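Long-range contacts in CurJ (Moorea producens 3L, PDB 5TZ6), which probably dehydrates acyl-chain intermediates as a polyketide synthase dehydratase domain in curacin biosynthesis, including a vinylogous dehydration: residues A[72-77]-A[136-141]; A[77-82]-A[131-136]; A[89-94]-A[108-113]. The protein carries 1 engineered substitution. All blocks are in the same frame, centred on the assembly; numbering follows the deposited sequence.

Contacts 1 and 3 pair neighbouring antiparallel strands of one hot-dog half of the dehydratase, and contact 2 sets the loop 77-82 against strand 132-141. Contacts 1 and 2 share Leu-77 and Thr-136 and continue each other along that strand, their centres about 14 Å apart. Strand 102-110 lies on its other flank and carries contact 3, whose centre is about 12 Å from that of contact 2. These two touch directly: Ala-132 O is 2.9 Å from Ser-109 N, and the ring of His-134 meets the Ser-109 hydroxyl. Contact 2 comes nearest the bound hydroxy-methylheptenoic acid, about 4 Å from the side chain of Ala-81, against about 11 Å from Ile-76 and 14 Å from Ser-109.

Contact 1 (A[72-77]-A[136-141]); sequences QIEDIL and TGKLSV
Glu-74 and Lys-138 face each other across an antiparallel strand pair of the hot-dog fold, whose register slips by one between Glu-74 and Leu-77, a beta bulge; toward strand 239-250, Asp-75 and Ile-76 form a G1 bulge facing Ile-245. The glutamate runs extended beyond CG, while the lysine leaves its strand and then bends at its last two torsions, crossing the carboxylate at a slant. Its NZ comes 3.2 Å from Glu-74 OE1, a salt bridge with only a weak hydrogen bond. Asp-75 lies alongside the same lysine, OD2 4.3 Å from NZ, and would probably add to the negative field around it.

On this face Gln-72 leans across to Ser-140. With CG set between its own backbone N and carbonyl carbon (chi1 61°), the amide reaches over the neighbouring strand, and NE2 donates to Ser-140 OG at 3.1 Å, 15° out of the amide plane. A small serine suits the place, since Gln-72 CG rests 3.4 Å from OG. The other face is greasy: Ile-73 and Leu-139 lie side by side, CG1 to CD1 4.0 Å, and Ile-73 packs against Ile-55, Leu-58 and Leu-59 of helix 51-65.

Past the bulge, Leu-77 and Thr-136 resume paired backbone bonds. The residue across from the slip is Gly-137: its backbone angles call for glycine, and a CB there would fall 2.8 Å from Glu-74 O.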
loop_
_atom_site.group_PDB
_atom_site.type_symbol
_atom_site.label_atom_id
_atom_site.label_comp_id
_atom_site.label_asym_id
_atom_site.label_seq_id
_atom_site.Cartn_x
_atom_site.Cartn_y
_atom_site.Cartn_z
ATOM N N GLN A 72 3.967 -20.212 -12.469
ATOM C CA GLN A 72 3.610 -20.142 -13.874
ATOM C C GLN A 72 2.611 -19.020 -14.096
ATOM O O GLN A 72 1.729 -18.775 -13.262
ATOM C CB GLN A 72 3.024 -21.466 -14.372
ATOM C CG GLN A 72 1.755 -21.886 -13.662
ATOM C CD GLN A 72 1.259 -23.245 -14.116
ATOM O OE1 GLN A 72 1.989 -24.004 -14.756
ATOM N NE2 GLN A 72 0.015 -23.565 -13.775
ATOM N N ILE A 73 2.795 -18.328 -15.218
ATOM C CA ILE A 73 1.934 -17.252 -15.681
ATOM C C ILE A 73 1.324 -17.715 -16.994
ATOM O O ILE A 73 2.053 -18.091 -17.915
ATOM C CB ILE A 73 2.736 -15.955 -15.881
ATOM C CG1 ILE A 73 3.692 -15.754 -14.699
ATOM C CG2 ILE A 73 1.796 -14.767 -16.082
ATOM C CD1 ILE A 73 4.672 -14.619 -14.882
ATOM N N GLU A 74 0.002 -17.677 -17.092
ATOM C CA GLU A 74 -0.692 -18.253 -18.233
ATOM C C GLU A 74 -1.610 -17.229 -18.882
ATOM O O GLU A 74 -2.073 -16.281 -18.241
ATOM C CB GLU A 74 -1.509 -19.495 -17.843
ATOM C CG GLU A 74 -0.683 -20.717 -17.526
ATOM C CD GLU A 74 -1.502 -21.797 -16.853
ATOM O OE1 GLU A 74 -1.917 -21.598 -15.692
ATOM O OE2 GLU A 74 -1.752 -22.839 -17.495
ATOM N N ASP A 75 -1.869 -17.444 -20.170
ATOM C CA ASP A 75 -2.749 -16.592 -20.961
ATOM C C ASP A 75 -2.402 -15.117 -20.780
ATOM O O ASP A 75 -3.246 -14.287 -20.432
ATOM C CB ASP A 75 -4.207 -16.868 -20.606
ATOM C CG ASP A 75 -4.554 -18.336 -20.733
ATOM O OD1 ASP A 75 -4.010 -18.996 -21.645
ATOM O OD2 ASP A 75 -5.355 -18.837 -19.914
ATOM N N ILE A 76 -1.130 -14.801 -21.016
ATOM C CA ILE A 76 -0.625 -13.439 -20.890
ATOM C C ILE A 76 -0.996 -12.635 -22.128
ATOM O O ILE A 76 -0.785 -13.085 -23.261
ATOM C CB ILE A 76 0.900 -13.446 -20.697
ATOM C CG1 ILE A 76 1.295 -14.343 -19.522
ATOM C CG2 ILE A 76 1.423 -12.026 -20.535
ATOM C CD1 ILE A 76 2.769 -14.673 -19.493
ATOM N N LEU A 77 -1.503 -11.422 -21.917
ATOM C CA LEU A 77 -1.683 -10.455 -22.990
ATOM C C LEU A 77 -1.105 -9.121 -22.543
ATOM O O LEU A 77 -1.047 -8.822 -21.345
ATOM C CB LEU A 77 -3.161 -10.299 -23.370
ATOM C CG LEU A 77 -3.740 -11.513 -24.097
ATOM C CD1 LEU A 77 -5.268 -11.436 -24.216
ATOM C CD2 LEU A 77 -3.070 -11.697 -25.461
ATOM N N THR A 136 -2.164 -8.668 -18.588
ATOM C CA THR A 136 -3.228 -9.396 -17.920
ATOM C C THR A 136 -2.920 -10.874 -18.022
ATOM O O THR A 136 -2.178 -11.307 -18.908
ATOM C CB THR A 136 -4.596 -9.079 -18.539
ATOM O OG1 THR A 136 -4.570 -9.397 -19.933
ATOM C CG2 THR A 136 -4.893 -7.608 -18.396
ATOM N N GLY A 137 -3.482 -11.650 -17.102
ATOM C CA GLY A 137 -3.391 -13.091 -17.253
ATOM C C GLY A 137 -3.672 -13.802 -15.941
ATOM O O GLY A 137 -4.335 -13.266 -15.063
ATOM N N LYS A 138 -3.135 -15.016 -15.836
ATOM C CA LYS A 138 -3.370 -15.889 -14.697
ATOM C C LYS A 138 -2.035 -16.300 -14.087
ATOM O O LYS A 138 -1.024 -16.404 -14.778
ATOM C CB LYS A 138 -4.193 -17.112 -15.142
ATOM C CG LYS A 138 -4.152 -18.327 -14.247
ATOM C CD LYS A 138 -5.404 -19.162 -14.470
ATOM C CE LYS A 138 -5.524 -19.583 -15.934
ATOM N NZ LYS A 138 -5.016 -20.954 -16.197
ATOM N N LEU A 139 -2.031 -16.527 -12.778
ATOM C CA LEU A 139 -0.790 -16.691 -12.032
ATOM C C LEU A 139 -0.997 -17.748 -10.963
ATOM O O LEU A 139 -1.906 -17.619 -10.141
ATOM C CB LEU A 139 -0.371 -15.362 -11.399
ATOM C CG LEU A 139 0.775 -15.347 -10.398
ATOM C CD1 LEU A 139 2.066 -15.747 -11.086
ATOM C CD2 LEU A 139 0.881 -13.962 -9.780
ATOM N N SER A 140 -0.159 -18.780 -10.954
ATOM C CA SER A 140 -0.352 -19.829 -9.966
ATOM C C SER A 140 0.970 -20.529 -9.705
ATOM O O SER A 140 1.928 -20.400 -10.468
ATOM C CB SER A 140 -1.389 -20.861 -10.419
ATOM O OG SER A 140 -0.906 -21.619 -11.518
ATOM N N VAL A 141 0.995 -21.308 -8.622
ATOM C CA VAL A 141 2.180 -22.095 -8.323
ATOM C C VAL A 141 2.356 -23.170 -9.390
ATOM O O VAL A 141 1.426 -23.530 -10.120
ATOM C CB VAL A 141 2.090 -22.710 -6.915
ATOM C CG1 VAL A 141 3.422 -23.321 -6.511
ATOM C CG2 VAL A 141 1.661 -21.659 -5.907
#

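Contact 2 (A[77-82]-A[131-136]); sequences LFPQAL and WAVHAT
His-134 ND1 donates to the carbonyl oxygen of Gln-80 at 2.8 Å. The bond is fairly straight at 162° and lies nearly in the imidazole plane, yet it strikes the carbonyl from above its plane, 43° out. A water reinforces this junction, donating to Gln-80 O and, at 2.7 Å, to His-134 O. On the other side of the ring NE2 pairs with Ser-109 OG, so both ring nitrogens are engaged and the ring's rotation is fixed.

Leu-82 lays its CB over the middle of one imidazole face, 3.6 Å from the centroid, a CH-pi contact; Ala-132 O lies toward the rim of the opposite face. Farther along, Phe-78 turns its ring edge to His-134 O, in plane, with CD1 3.6 Å away. Pro-79, which has no N-H to give a strand partner, offers its ring instead, CG 3.9 Å from Val-133 CG1. Gln-80, extended, brings its amide end to the small Ala-132 CB, OE1 3.7 Å away. Toward strand 102-110, His-134 and Ala-135 both face Val-107, a classic beta bulge.

Replacing His-134 by a leucine would probably leave the Gln-80 carbonyl and the Ser-109 hydroxyl without their ring partners and let the 77-82 loop shift. The chemistry is consistent with an imidazole protonated at ND1 that ties a loop bordering the ligand pocket to the sheet.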
loop_
_atom_site.group_PDB
_atom_site.type_symbol
_atom_site.label_atom_id
_atom_site.label_comp_id
_atom_site.label_asym_id
_atom_site.label_seq_id
_atom_site.Cartn_x
_atom_site.Cartn_y
_atom_site.Cartn_z
ATOM N N LEU A 77 -1.503 -11.422 -21.917
ATOM C CA LEU A 77 -1.683 -10.455 -22.990
ATOM C C LEU A 77 -1.105 -9.121 -22.543
ATOM O O LEU A 77 -1.047 -8.822 -21.345
ATOM C CB LEU A 77 -3.161 -10.299 -23.370
ATOM C CG LEU A 77 -3.740 -11.513 -24.097
ATOM C CD1 LEU A 77 -5.268 -11.436 -24.216
ATOM C CD2 LEU A 77 -3.070 -11.697 -25.461
ATOM N N PHE A 78 -0.673 -8.318 -23.519
ATOM C CA PHE A 78 -0.096 -6.995 -23.282
ATOM C C PHE A 78 -0.973 -5.953 -23.970
ATOM O O PHE A 78 -0.681 -5.530 -25.097
ATOM C CB PHE A 78 1.344 -6.936 -23.790
ATOM C CG PHE A 78 2.236 -7.993 -23.195
ATOM C CD1 PHE A 78 2.649 -7.914 -21.873
ATOM C CD2 PHE A 78 2.668 -9.063 -23.958
ATOM C CE1 PHE A 78 3.470 -8.891 -21.324
ATOM C CE2 PHE A 78 3.492 -10.038 -23.417
ATOM C CZ PHE A 78 3.897 -9.952 -22.097
ATOM N N PRO A 79 -2.067 -5.529 -23.334
ATOM C CA PRO A 79 -3.011 -4.639 -24.039
ATOM C C PRO A 79 -2.414 -3.313 -24.490
ATOM O O PRO A 79 -2.758 -2.830 -25.576
ATOM C CB PRO A 79 -4.133 -4.433 -23.013
ATOM C CG PRO A 79 -3.998 -5.568 -22.037
ATOM C CD PRO A 79 -2.535 -5.898 -21.988
ATOM N N GLN A 80 -1.521 -2.717 -23.703
ATOM C CA GLN A 80 -1.018 -1.375 -23.977
ATOM C C GLN A 80 0.405 -1.245 -23.452
ATOM O O GLN A 80 0.671 -1.556 -22.286
ATOM C CB GLN A 80 -1.906 -0.310 -23.320
ATOM C CG GLN A 80 -1.593 1.115 -23.743
ATOM C CD GLN A 80 -2.559 2.128 -23.158
ATOM O OE1 GLN A 80 -3.670 1.786 -22.750
ATOM N NE2 GLN A 80 -2.129 3.384 -23.094
ATOM N N ALA A 81 1.307 -0.770 -24.306
ATOM C CA ALA A 81 2.693 -0.572 -23.908
ATOM C C ALA A 81 2.811 0.576 -22.913
ATOM O O ALA A 81 2.052 1.547 -22.954
ATOM C CB ALA A 81 3.567 -0.283 -25.128
ATOM N N LEU A 82 3.778 0.453 -22.010
ATOM C CA LEU A 82 4.054 1.478 -21.012
ATOM C C LEU A 82 5.238 2.323 -21.473
ATOM O O LEU A 82 6.329 1.796 -21.711
ATOM C CB LEU A 82 4.338 0.846 -19.651
ATOM C CG LEU A 82 4.900 1.781 -18.582
ATOM C CD1 LEU A 82 4.084 3.060 -18.490
ATOM C CD2 LEU A 82 4.925 1.076 -17.241
ATOM N N TRP A 131 -5.844 5.838 -16.367
ATOM C CA TRP A 131 -4.959 4.714 -16.089
ATOM C C TRP A 131 -4.926 3.799 -17.303
ATOM O O TRP A 131 -5.750 3.909 -18.215
ATOM C CB TRP A 131 -5.397 3.948 -14.836
ATOM C CG TRP A 131 -6.845 3.561 -14.832
ATOM C CD1 TRP A 131 -7.916 4.384 -14.626
ATOM C CD2 TRP A 131 -7.382 2.248 -15.028
ATOM N NE1 TRP A 131 -9.087 3.664 -14.686
ATOM C CE2 TRP A 131 -8.784 2.351 -14.931
ATOM C CE3 TRP A 131 -6.814 0.998 -15.277
ATOM C CZ2 TRP A 131 -9.624 1.252 -15.080
ATOM C CZ3 TRP A 131 -7.647 -0.091 -15.421
ATOM C CH2 TRP A 131 -9.036 0.042 -15.324
ATOM N N ALA A 132 -3.961 2.882 -17.298
ATOM C CA ALA A 132 -3.717 2.005 -18.431
ATOM C C ALA A 132 -3.417 0.595 -17.945
ATOM O O ALA A 132 -2.842 0.400 -16.871
ATOM C CB ALA A 132 -2.557 2.514 -19.291
ATOM N N VAL A 133 -3.818 -0.390 -18.746
ATOM C CA VAL A 133 -3.531 -1.794 -18.473
ATOM C C VAL A 133 -2.386 -2.237 -19.375
ATOM O O VAL A 133 -2.443 -2.077 -20.603
ATOM C CB VAL A 133 -4.777 -2.669 -18.686
ATOM C CG1 VAL A 133 -4.450 -4.126 -18.422
ATOM C CG2 VAL A 133 -5.907 -2.203 -17.781
ATOM N N HIS A 134 -1.336 -2.784 -18.767
ATOM C CA HIS A 134 -0.158 -3.204 -19.506
ATOM C C HIS A 134 0.013 -4.708 -19.585
ATOM O O HIS A 134 0.696 -5.185 -20.499
ATOM C CB HIS A 134 1.101 -2.591 -18.880
ATOM C CG HIS A 134 1.021 -1.107 -18.732
ATOM N ND1 HIS A 134 0.778 -0.269 -19.800
ATOM C CD2 HIS A 134 1.134 -0.309 -17.644
ATOM C CE1 HIS A 134 0.755 0.982 -19.377
ATOM N NE2 HIS A 134 0.967 0.985 -18.074
ATOM N N ALA A 135 -0.595 -5.466 -18.676
ATOM C CA ALA A 135 -0.535 -6.913 -18.847
ATOM C C ALA A 135 -1.675 -7.546 -18.077
ATOM O O ALA A 135 -2.115 -7.022 -17.057
ATOM C CB ALA A 135 0.813 -7.486 -18.381
ATOM N N THR A 136 -2.164 -8.668 -18.588
ATOM C CA THR A 136 -3.228 -9.396 -17.920
ATOM C C THR A 136 -2.920 -10.874 -18.022
ATOM O O THR A 136 -2.178 -11.307 -18.908
ATOM C CB THR A 136 -4.596 -9.079 -18.539
ATOM O OG1 THR A 136 -4.570 -9.397 -19.933
ATOM C CG2 THR A 136 -4.893 -7.608 -18.396
HETATM O O HOH W 1 2.574 -4.101 -22.154
HETATM O O HOH W 2 -4.926 -0.027 -21.711
#

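Contact 3 (A[89-94]-A[108-113])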
loop_
_atom_site.group_PDB
_atom_site.type_symbol
_atom_site.label_atom_id
_atom_site.label_comp_id
_atom_site.label_asym_id
_atom_site.label_seq_id
_atom_site.Cartn_x
_atom_site.Cartn_y
_atom_site.Cartn_z
ATOM N N VAL A 89 7.889 9.731 -13.892
ATOM C CA VAL A 89 7.732 8.541 -13.063
ATOM C C VAL A 89 6.268 8.121 -13.103
ATOM O O VAL A 89 5.379 8.924 -12.803
ATOM C CB VAL A 89 8.195 8.770 -11.612
ATOM C CG1 VAL A 89 7.431 9.916 -10.979
ATOM C CG2 VAL A 89 8.030 7.498 -10.801
ATOM N N ARG A 90 6.020 6.871 -13.482
ATOM C CA ARG A 90 4.678 6.303 -13.533
ATOM C C ARG A 90 4.492 5.331 -12.376
ATOM O O ARG A 90 5.352 4.475 -12.141
ATOM C CB ARG A 90 4.440 5.584 -14.861
ATOM C CG ARG A 90 4.456 6.485 -16.075
ATOM C CD ARG A 90 3.105 7.127 -16.314
ATOM N NE ARG A 90 2.070 6.126 -16.551
ATOM C CZ ARG A 90 0.936 6.366 -17.204
ATOM N NH1 ARG A 90 0.699 7.575 -17.695
ATOM N NH2 ARG A 90 0.043 5.398 -17.375
ATOM N N THR A 91 3.384 5.475 -11.647
ATOM C CA THR A 91 3.017 4.473 -10.654
ATOM C C THR A 91 2.468 3.230 -11.343
ATOM O O THR A 91 1.548 3.313 -12.164
ATOM C CB THR A 91 1.984 5.023 -9.669
ATOM O OG1 THR A 91 2.536 6.141 -8.964
ATOM C CG2 THR A 91 1.596 3.949 -8.658
ATOM N N VAL A 92 3.023 2.074 -10.991
ATOM C CA VAL A 92 2.636 0.790 -11.557
ATOM C C VAL A 92 2.140 -0.105 -10.436
ATOM O O VAL A 92 2.802 -0.236 -9.398
ATOM C CB VAL A 92 3.805 0.124 -12.299
ATOM C CG1 VAL A 92 3.399 -1.253 -12.788
ATOM C CG2 VAL A 92 4.244 0.998 -13.455
ATOM N N GLN A 93 0.981 -0.721 -10.646
ATOM C CA GLN A 93 0.387 -1.623 -9.674
ATOM C C GLN A 93 0.117 -2.970 -10.323
ATOM O O GLN A 93 -0.260 -3.045 -11.501
ATOM C CB GLN A 93 -0.912 -1.069 -9.104
ATOM C CG GLN A 93 -0.769 0.187 -8.278
ATOM C CD GLN A 93 -2.117 0.698 -7.813
ATOM O OE1 GLN A 93 -3.142 0.419 -8.437
ATOM N NE2 GLN A 93 -2.129 1.426 -6.701
ATOM N N VAL A 94 0.364 -4.026 -9.551
ATOM C CA VAL A 94 -0.088 -5.375 -9.854
ATOM C C VAL A 94 -1.309 -5.656 -8.995
ATOM O O VAL A 94 -1.256 -5.524 -7.764
ATOM C CB VAL A 94 1.017 -6.409 -9.586
ATOM C CG1 VAL A 94 0.499 -7.814 -9.863
ATOM C CG2 VAL A 94 2.238 -6.104 -10.441
ATOM N N ILE A 108 -1.203 -2.539 -14.227
ATOM C CA ILE A 108 -1.701 -1.242 -14.673
ATOM C C ILE A 108 -0.731 -0.157 -14.212
ATOM O O ILE A 108 0.147 -0.390 -13.383
ATOM C CB ILE A 108 -3.115 -0.931 -14.136
ATOM C CG1 ILE A 108 -3.060 -0.617 -12.641
ATOM C CG2 ILE A 108 -4.063 -2.091 -14.397
ATOM C CD1 ILE A 108 -4.388 -0.162 -12.085
ATOM N N SER A 109 -0.909 1.048 -14.755
ATOM C CA SER A 109 -0.130 2.205 -14.326
ATOM C C SER A 109 -0.940 3.482 -14.504
ATOM O O SER A 109 -1.958 3.512 -15.203
ATOM C CB SER A 109 1.184 2.315 -15.098
ATOM O OG SER A 109 0.935 2.820 -16.393
ATOM N N PHE A 110 -0.460 4.547 -13.864
ATOM C CA PHE A 110 -1.103 5.855 -13.883
ATOM C C PHE A 110 -0.116 6.889 -13.357
ATOM O O PHE A 110 0.887 6.547 -12.722
ATOM C CB PHE A 110 -2.397 5.869 -13.052
ATOM C CG PHE A 110 -2.232 5.372 -11.636
ATOM C CD1 PHE A 110 -2.443 4.036 -11.326
ATOM C CD2 PHE A 110 -1.876 6.241 -10.614
ATOM C CE1 PHE A 110 -2.297 3.573 -10.023
ATOM C CE2 PHE A 110 -1.732 5.785 -9.311
ATOM C CZ PHE A 110 -1.943 4.450 -9.017
ATOM N N ASP A 111 -0.404 8.158 -13.641
ATOM C CA ASP A 111 0.474 9.257 -13.256
ATOM C C ASP A 111 0.050 9.735 -11.872
ATOM O O ASP A 111 -1.061 10.248 -11.699
ATOM C CB ASP A 111 0.397 10.386 -14.280
ATOM C CG ASP A 111 1.605 11.304 -14.238
ATOM O OD1 ASP A 111 2.139 11.546 -13.135
ATOM O OD2 ASP A 111 2.013 11.795 -15.312
ATOM N N ASP A 112 0.938 9.572 -10.886
ATOM C CA ASP A 112 0.567 9.866 -9.505
ATOM C C ASP A 112 0.462 11.367 -9.266
ATOM O O ASP A 112 -0.429 11.826 -8.540
ATOM C CB ASP A 112 1.573 9.229 -8.544
ATOM C CG ASP A 112 0.921 8.731 -7.265
ATOM O OD1 ASP A 112 -0.096 9.319 -6.842
ATOM O OD2 ASP A 112 1.417 7.739 -6.689
ATOM N N SER A 113 1.360 12.148 -9.862
ATOM C CA SER A 113 1.347 13.600 -9.711
ATOM C C SER A 113 0.213 14.165 -10.557
ATOM O O SER A 113 0.286 14.156 -11.790
ATOM C CB SER A 113 2.693 14.193 -10.115
ATOM O OG SER A 113 2.844 15.504 -9.595
#
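Phe-110 turns one ring face to Thr-91 and its edge to Gln-93 because its CG stands between its own backbone N and carbonyl carbon (chi1 53°). Thr-91 answers with OG1 beside its backbone N and its methyl anti to that N (chi1 -61°), a setting that presents carbon to the ring and the hydroxyl to Asp-112. Its CB lies over one face of the Phe-110 ring, toward the rim, 4.1 Å from the centroid, and CG2 touches CZ at 3.6 Å. The hydroxyl donates to Asp-112 OD2 at 3.0 Å, although Asp-112 is poorly ordered.

Gln-93 meets the same ring at its edge, the amide plane almost perpendicular to it, with OE1 3.6 Å from CE1. The polar end of this glutamine works outward: OE1 bonds to Ser-18 of the second subunit, and NE2 to Glu-27 and to Gln-17 O of the second subunit.

On the other face, Arg-90 folds at its second and third torsions, bringing the guanidinium over the backbone of Phe-110 and Asp-111. Its NH2 donates in plane to Ser-109 OG, 2.9 Å and nearly straight, and that hydroxyl also meets His-134. Ser-109 is small enough to leave Val-92 CG2 against its CB at 3.7 Å, while Val-92 also packs on Leu-57 of helix 51-65.

The whole is an antiparallel beta hairpin, strands 90-99 and 102-110, in the hot-dog sheet of a polyketide synthase dehydratase, with one face turned to the helix and the other to the second subunit.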